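Local coordinates for cell wall mannoprotein 1 (Neosartorya fumigata, PDB 5J5L) that binds the fatty acid arachidonic acid in a pocket of its all-helical fold and is probably a secreted cell-wall antigen, at residues A60-L74 / L121-I133. Sequence-based numbering, arbitrary orientation.
Sequences ALSAADSTSVTNALL and LQDIATATDKDTI
S66 donates through OG to D129 OD2 at 2.5 Å, on that oxygen's anti lone pair, and accepts the backbone N-H of T126 on the same OG (N to OG 3.0 Å, N-H...O 169°). With OG anti to the backbone N (chi1 -176°), the buried hydroxyl reaches the turn between helices 100-124 and 127-150. T126 is the N-cap of helix 127-150, its OG1 accepting from D129 N. Bridging waters add to the polar network: one donates to A63 O and D129 OD2, another donates to D129 OD1 and also bonds T67 OG1. Just before helix 63-89, L61 N donates to I124 O at 2.9 Å, nearly straight and in the carbonyl plane. Within its own helix T70 OG1 donates to S66 O from above the carbonyl plane, the hydroxyl packing on D129 CB; S66 O also accepts from T70 N.

Apolar contacts complete the interface. L61 CD1 lies 3.8 Å from I124 CG1, V69 CG1 meets L121 CD2, and L73 CD2 touches L121 CD1 (3.6 Å) and, tightly, I133 CG2 (3.4 Å). T70 CG2 packs on T132 CG2 and I133 CG1, and L74 CD2 on T132 CG2. L121 and I124 also touch I6 of helix 3-26.

Segments 63-74 and 127-133 of helices 63-89 and 127-150 run parallel, 2° apart. S66, with the waters and the T126 cap, helps to hold the turn and the D129 carboxylate, whose negative charge near a helix N-terminus is probably stabilised there.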
ATOM      1  N   ALA A  60       4.977  -4.678  22.274  1.00 48.55           N
ATOM      2  CA  ALA A  60       6.103  -3.773  22.004  1.00 45.47           C
ATOM      3  C   ALA A  60       7.282  -4.568  21.449  1.00 39.40           C
ATOM      4  O   ALA A  60       7.721  -5.558  22.050  1.00 38.34           O
ATOM      5  CB  ALA A  60       6.520  -3.048  23.275  1.00 50.47           C
ATOM      6  N   LEU A  61       7.793  -4.129  20.311  1.00 36.60           N
ATOM      7  CA  LEU A  61       8.784  -4.894  19.582  1.00 31.46           C
ATOM      8  C   LEU A  61      10.167  -4.735  20.195  1.00 33.12           C
ATOM      9  O   LEU A  61      10.533  -3.656  20.666  1.00 36.03           O
ATOM     10  CB  LEU A  61       8.816  -4.439  18.121  1.00 30.05           C
ATOM     11  CG  LEU A  61       7.533  -4.667  17.311  1.00 30.98           C
ATOM     12  CD1 LEU A  61       7.658  -4.060  15.925  1.00 29.34           C
ATOM     13  CD2 LEU A  61       7.183  -6.145  17.207  1.00 31.53           C
ATOM     14  N   SER A  62      10.945  -5.811  20.186  1.00 31.38           N
ATOM     15  CA  SER A  62      12.371  -5.718  20.496  1.00 33.97           C
ATOM     16  C   SER A  62      13.036  -4.707  19.542  1.00 34.14           C
ATOM     17  O   SER A  62      12.441  -4.320  18.520  1.00 30.98           O
ATOM     18  CB  SER A  62      13.017  -7.099  20.347  1.00 35.66           C
ATOM     19  OG  SER A  62      13.090  -7.477  18.984  1.00 32.44           O
ATOM     20  N   ALA A  63      14.251  -4.272  19.864  1.00 37.50           N
ATOM     21  CA  ALA A  63      14.972  -3.339  18.996  1.00 36.70           C
ATOM     22  C   ALA A  63      15.193  -3.918  17.598  1.00 33.47           C
ATOM     23  O   ALA A  63      14.970  -3.240  16.603  1.00 31.71           O
ATOM     24  CB  ALA A  63      16.305  -2.942  19.602  1.00 43.09           C
ATOM     25  N   ALA A  64      15.636  -5.171  17.532  1.00 34.09           N
ATOM     26  CA  ALA A  64      15.898  -5.817  16.244  1.00 33.87           C
ATOM     27  C   ALA A  64      14.609  -5.985  15.442  1.00 30.85           C
ATOM     28  O   ALA A  64      14.578  -5.728  14.237  1.00 25.45           O
ATOM     29  CB  ALA A  64      16.584  -7.162  16.451  1.00 39.47           C
ATOM     30  N   ASP A  65      13.537  -6.396  16.110  1.00 28.22           N
ATOM     31  CA  ASP A  65      12.250  -6.572  15.422  1.00 25.30           C
ATOM     32  C   ASP A  65      11.652  -5.247  14.952  1.00 24.76           C
ATOM     33  O   ASP A  65      11.069  -5.169  13.868  1.00 23.73           O
ATOM     34  CB  ASP A  65      11.245  -7.325  16.301  1.00 25.33           C
ATOM     35  CG  ASP A  65      11.572  -8.812  16.445  1.00 28.48           C
ATOM     36  OD1 ASP A  65      12.405  -9.342  15.684  1.00 33.41           O
ATOM     37  OD2 ASP A  65      10.975  -9.474  17.320  1.00 28.23           O
ATOM     38  N   SER A  66      11.779  -4.218  15.778  1.00 26.46           N
ATOM     39  CA  SER A  66      11.370  -2.884  15.396  1.00 26.69           C
ATOM     40  C   SER A  66      12.110  -2.430  14.131  1.00 26.76           C
ATOM     41  O   SER A  66      11.494  -1.901  13.190  1.00 23.95           O
ATOM     42  CB  SER A  66      11.621  -1.915  16.544  1.00 30.99           C
ATOM     43  OG  SER A  66      11.147  -0.625  16.217  1.00 30.07           O
ATOM     44  N   THR A  67      13.416  -2.668  14.081  1.00 26.11           N
ATOM     45  CA  THR A  67      14.200  -2.291  12.899  1.00 25.89           C
ATOM     46  C   THR A  67      13.690  -3.067  11.687  1.00 22.70           C
ATOM     47  O   THR A  67      13.489  -2.504  10.599  1.00 22.60           O
ATOM     48  CB  THR A  67      15.705  -2.569  13.107  1.00 28.22           C
ATOM     49  OG1 THR A  67      16.181  -1.759  14.181  1.00 31.37           O
ATOM     50  CG2 THR A  67      16.509  -2.263  11.849  1.00 28.80           C
ATOM     51  N   SER A  68      13.456  -4.360  11.882  1.00 22.22           N
ATOM     52  CA  SER A  68      12.992  -5.211  10.792  1.00 21.47           C
ATOM     53  C   SER A  68      11.642  -4.717  10.258  1.00 21.20           C
ATOM     54  O   SER A  68      11.477  -4.569   9.052  1.00 20.29           O
ATOM     55  CB  SER A  68      12.895  -6.676  11.226  1.00 23.18           C
ATOM     56  OG  SER A  68      14.168  -7.242  11.535  1.00 30.12           O
ATOM     57  N   VAL A  69      10.689  -4.435  11.144  1.00 19.93           N
ATOM     58  CA  VAL A  69       9.348  -3.998  10.709  1.00 20.67           C
ATOM     59  C   VAL A  69       9.422  -2.608  10.066  1.00 21.00           C
ATOM     60  O   VAL A  69       8.826  -2.363   9.012  1.00 20.21           O
ATOM     61  CB  VAL A  69       8.360  -4.052  11.892  1.00 22.82           C
ATOM     62  CG1 VAL A  69       7.084  -3.302  11.592  1.00 24.43           C
ATOM     63  CG2 VAL A  69       8.064  -5.502  12.253  1.00 21.05           C
ATOM     64  N   THR A  70      10.214  -1.718  10.656  1.00 22.64           N
ATOM     65  CA  THR A  70      10.402  -0.359  10.111  1.00 22.56           C
ATOM     66  C   THR A  70      10.984  -0.401   8.708  1.00 22.13           C
ATOM     67  O   THR A  70      10.489   0.252   7.792  1.00 21.73           O
ATOM     68  CB  THR A  70      11.329   0.472  11.029  1.00 25.52           C
ATOM     69  OG1 THR A  70      10.708   0.626  12.303  1.00 28.16           O
ATOM     70  CG2 THR A  70      11.617   1.850  10.460  1.00 26.72           C
ATOM     71  N   ASN A  71      12.038  -1.183   8.527  1.00 21.33           N
ATOM     72  CA  ASN A  71      12.657  -1.279   7.215  1.00 21.82           C
ATOM     73  C   ASN A  71      11.775  -1.945   6.177  1.00 23.16           C
ATOM     74  O   ASN A  71      11.832  -1.588   4.997  1.00 20.92           O
ATOM     75  CB  ASN A  71      13.992  -2.004   7.307  1.00 22.88           C
ATOM     76  CG  ASN A  71      15.084  -1.124   7.882  1.00 24.28           C
ATOM     77  OD1 ASN A  71      14.817  -0.101   8.526  1.00 25.69           O
ATOM     78  ND2 ASN A  71      16.330  -1.520   7.657  1.00 25.97           N
ATOM     79  N   ALA A  72      10.981  -2.922   6.609  1.00 19.66           N
ATOM     80  CA  ALA A  72      10.070  -3.588   5.692  1.00 20.29           C
ATOM     81  C   ALA A  72       8.993  -2.608   5.259  1.00 19.74           C
ATOM     82  O   ALA A  72       8.642  -2.564   4.081  1.00 22.46           O
ATOM     83  CB  ALA A  72       9.466  -4.835   6.318  1.00 20.00           C
ATOM     84  N   LEU A  73       8.467  -1.827   6.201  1.00 21.00           N
ATOM     85  CA  LEU A  73       7.422  -0.851   5.853  1.00 24.61           C
ATOM     86  C   LEU A  73       7.996   0.218   4.924  1.00 25.17           C
ATOM     87  O   LEU A  73       7.423   0.510   3.852  1.00 25.12           O
ATOM     88  CB  LEU A  73       6.838  -0.205   7.113  1.00 28.38           C
ATOM     89  CG  LEU A  73       5.741   0.832   6.888  1.00 34.84           C
ATOM     90  CD1 LEU A  73       4.538   0.208   6.190  1.00 36.75           C
ATOM     91  CD2 LEU A  73       5.351   1.446   8.211  1.00 43.21           C
ATOM     92  N   LEU A  74       9.132   0.791   5.311  1.00 37.41           N
ATOM     93  CA  LEU A  74       9.770   1.830   4.496  1.00 37.85           C
ATOM     94  C   LEU A  74      10.186   1.305   3.124  1.00 35.38           C
ATOM     95  O   LEU A  74      10.165   2.046   2.142  1.00 30.80           O
ATOM     96  CB  LEU A  74      10.985   2.414   5.208  1.00 45.66           C
ATOM     97  CG  LEU A  74      10.736   3.632   6.101  1.00 52.06           C
ATOM     98  CD1 LEU A  74       9.437   3.522   6.889  1.00 55.10           C
ATOM     99  CD2 LEU A  74      11.924   3.822   7.020  1.00 60.61           C
ATOM    100  N   LEU A 121       1.777   0.060  13.401  1.00 25.13           N
ATOM    101  CA  LEU A 121       3.199  -0.293  13.469  1.00 26.40           C
ATOM    102  C   LEU A 121       3.966   0.735  14.295  1.00 28.19           C
ATOM    103  O   LEU A 121       4.856   0.382  15.074  1.00 28.83           O
ATOM    104  CB  LEU A 121       3.813  -0.396  12.073  1.00 24.67           C
ATOM    105  CG  LEU A 121       3.275  -1.519  11.187  1.00 24.86           C
ATOM    106  CD1 LEU A 121       3.890  -1.399   9.809  1.00 23.66           C
ATOM    107  CD2 LEU A 121       3.510  -2.884  11.797  1.00 26.19           C
ATOM    108  N   GLN A 122       3.603   2.002  14.159  1.00 27.85           N
ATOM    109  CA  GLN A 122       4.197   3.041  15.008  1.00 30.73           C
ATOM    110  C   GLN A 122       3.963   2.719  16.472  1.00 32.30           C
ATOM    111  O   GLN A 122       4.824   2.991  17.303  1.00 34.15           O
ATOM    112  CB  GLN A 122       3.623   4.422  14.695  1.00 31.95           C
ATOM    113  CG  GLN A 122       4.103   4.999  13.373  1.00 30.51           C
ATOM    114  CD  GLN A 122       3.449   6.324  13.038  1.00 29.42           C
ATOM    115  OE1 GLN A 122       3.380   7.232  13.874  1.00 34.45           O
ATOM    116  NE2 GLN A 122       2.963   6.447  11.786  1.00 31.84           N
ATOM    117  N   ASP A 123       2.806   2.131  16.787  1.00 32.02           N
ATOM    118  CA  ASP A 123       2.419   1.930  18.191  1.00 36.52           C
ATOM    119  C   ASP A 123       3.338   0.927  18.888  1.00 35.42           C
ATOM    120  O   ASP A 123       3.584   1.041  20.095  1.00 36.23           O
ATOM    121  CB  ASP A 123       0.942   1.490  18.302  1.00 39.17           C
ATOM    122  CG  ASP A 123      -0.049   2.684  18.252  1.00 46.81           C
ATOM    123  OD1 ASP A 123       0.353   3.840  18.527  1.00 45.58           O
ATOM    124  OD2 ASP A 123      -1.242   2.450  17.945  1.00 48.08           O
ATOM    125  N   ILE A 124       3.867  -0.026  18.121  1.00 31.98           N
ATOM    126  CA  ILE A 124       4.702  -1.100  18.664  1.00 32.22           C
ATOM    127  C   ILE A 124       6.201  -0.961  18.383  1.00 31.16           C
ATOM    128  O   ILE A 124       7.013  -1.704  18.938  1.00 30.79           O
ATOM    129  CB  ILE A 124       4.188  -2.487  18.224  1.00 31.05           C
ATOM    130  CG1 ILE A 124       4.250  -2.653  16.702  1.00 30.13           C
ATOM    131  CG2 ILE A 124       2.772  -2.697  18.754  1.00 31.89           C
ATOM    132  CD1 ILE A 124       3.856  -4.040  16.250  1.00 30.67           C
ATOM    133  N   ALA A 125       6.567  -0.008  17.542  1.00 30.73           N
ATOM    134  CA  ALA A 125       7.966   0.288  17.266  1.00 31.63           C
ATOM    135  C   ALA A 125       8.650   1.028  18.425  1.00 35.27           C
ATOM    136  O   ALA A 125       7.993   1.611  19.304  1.00 36.77           O
ATOM    137  CB  ALA A 125       8.068   1.112  15.997  1.00 28.61           C
ATOM    138  N   THR A 126       9.982   1.025  18.411  1.00 37.90           N
ATOM    139  CA  THR A 126      10.747   1.853  19.332  1.00 40.20           C
ATOM    140  C   THR A 126      10.455   3.338  19.067  1.00 40.53           C
ATOM    141  O   THR A 126       9.969   3.717  17.994  1.00 39.10           O
ATOM    142  CB  THR A 126      12.272   1.601  19.234  1.00 41.67           C
ATOM    143  OG1 THR A 126      12.747   1.998  17.943  1.00 40.49           O
ATOM    144  CG2 THR A 126      12.606   0.140  19.462  1.00 42.92           C
ATOM    145  N   ALA A 127      10.726   4.171  20.067  1.00 44.92           N
ATOM    146  CA  ALA A 127      10.445   5.597  19.949  1.00 46.92           C
ATOM    147  C   ALA A 127      11.111   6.202  18.712  1.00 46.13           C
ATOM    148  O   ALA A 127      10.482   6.947  17.963  1.00 45.28           O
ATOM    149  CB  ALA A 127      10.890   6.333  21.201  1.00 50.26           C
ATOM    150  N   THR A 128      12.375   5.858  18.491  1.00 46.44           N
ATOM    151  CA  THR A 128      13.100   6.330  17.312  1.00 47.70           C
ATOM    152  C   THR A 128      12.496   5.804  16.002  1.00 44.06           C
ATOM    153  O   THR A 128      12.290   6.561  15.046  1.00 41.13           O
ATOM    154  CB  THR A 128      14.584   5.929  17.394  1.00 50.81           C
ATOM    155  OG1 THR A 128      15.183   6.601  18.502  1.00 55.38           O
ATOM    156  CG2 THR A 128      15.332   6.320  16.117  1.00 55.81           C
ATOM    157  N   ASP A 129      12.211   4.508  15.958  1.00 40.68           N
ATOM    158  CA  ASP A 129      11.657   3.910  14.748  1.00 36.82           C
ATOM    159  C   ASP A 129      10.268   4.464  14.412  1.00 34.63           C
ATOM    160  O   ASP A 129       9.908   4.568  13.235  1.00 32.98           O
ATOM    161  CB  ASP A 129      11.594   2.380  14.874  1.00 36.75           C
ATOM    162  CG  ASP A 129      12.954   1.713  14.715  1.00 39.09           C
ATOM    163  OD1 ASP A 129      13.915   2.373  14.265  1.00 40.63           O
ATOM    164  OD2 ASP A 129      13.072   0.512  15.053  1.00 35.91           O
ATOM    165  N   LYS A 130       9.483   4.807  15.431  1.00 35.80           N
ATOM    166  CA  LYS A 130       8.173   5.435  15.212  1.00 37.00           C
ATOM    167  C   LYS A 130       8.305   6.714  14.391  1.00 36.17           C
ATOM    168  O   LYS A 130       7.511   6.967  13.473  1.00 33.23           O
ATOM    169  CB  LYS A 130       7.467   5.751  16.543  1.00 42.10           C
ATOM    170  CG  LYS A 130       6.296   6.710  16.364  1.00 43.34           C
ATOM    171  CD  LYS A 130       5.400   6.833  17.580  1.00 50.08           C
ATOM    172  CE  LYS A 130       4.271   7.805  17.275  1.00 51.53           C
ATOM    173  NZ  LYS A 130       3.465   8.125  18.480  1.00 60.79           N
ATOM    174  N   ASP A 131       9.288   7.540  14.746  1.00 39.29           N
ATOM    175  CA  ASP A 131       9.513   8.793  14.024  1.00 40.66           C
ATOM    176  C   ASP A 131       9.874   8.506  12.570  1.00 38.62           C
ATOM    177  O   ASP A 131       9.358   9.149  11.652  1.00 36.62           O
ATOM    178  CB  ASP A 131      10.605   9.632  14.693  1.00 45.34           C
ATOM    179  CG  ASP A 131      10.187  10.154  16.062  1.00 52.34           C
ATOM    180  OD1 ASP A 131       8.967  10.335  16.284  1.00 55.34           O
ATOM    181  OD2 ASP A 131      11.075  10.389  16.913  1.00 58.91           O
ATOM    182  N   THR A 132      10.741   7.518  12.369  1.00 35.38           N
ATOM    183  CA  THR A 132      11.152   7.099  11.028  1.00 35.58           C
ATOM    184  C   THR A 132       9.975   6.602  10.194  1.00 31.99           C
ATOM    185  O   THR A 132       9.850   6.925   9.001  1.00 30.84           O
ATOM    186  CB  THR A 132      12.217   6.001  11.141  1.00 37.94           C
ATOM    187  OG1 THR A 132      13.354   6.537  11.821  1.00 39.94           O
ATOM    188  CG2 THR A 132      12.633   5.489   9.793  1.00 37.77           C
ATOM    189  N   ILE A 133       9.115   5.809  10.822  1.00 29.36           N
ATOM    190  CA  ILE A 133       7.920   5.315  10.159  1.00 26.43           C
ATOM    191  C   ILE A 133       6.971   6.455   9.800  1.00 26.69           C
ATOM    192  O   ILE A 133       6.432   6.497   8.682  1.00 26.66           O
ATOM    193  CB  ILE A 133       7.172   4.296  11.031  1.00 24.93           C
ATOM    194  CG1 ILE A 133       8.014   3.014  11.142  1.00 25.32           C
ATOM    195  CG2 ILE A 133       5.789   4.006  10.450  1.00 26.46           C
ATOM    196  CD1 ILE A 133       7.547   2.042  12.202  1.00 26.54           C
TER
HETATM  197  O   HOH W   1       9.183  -1.336  20.847  1.00 32.75           O
HETATM  198  O   HOH W   2      15.226  -0.407  16.635  1.00 30.53           O
HETATM  199  O   HOH W   3      16.007   0.850  13.399  1.00 29.55           O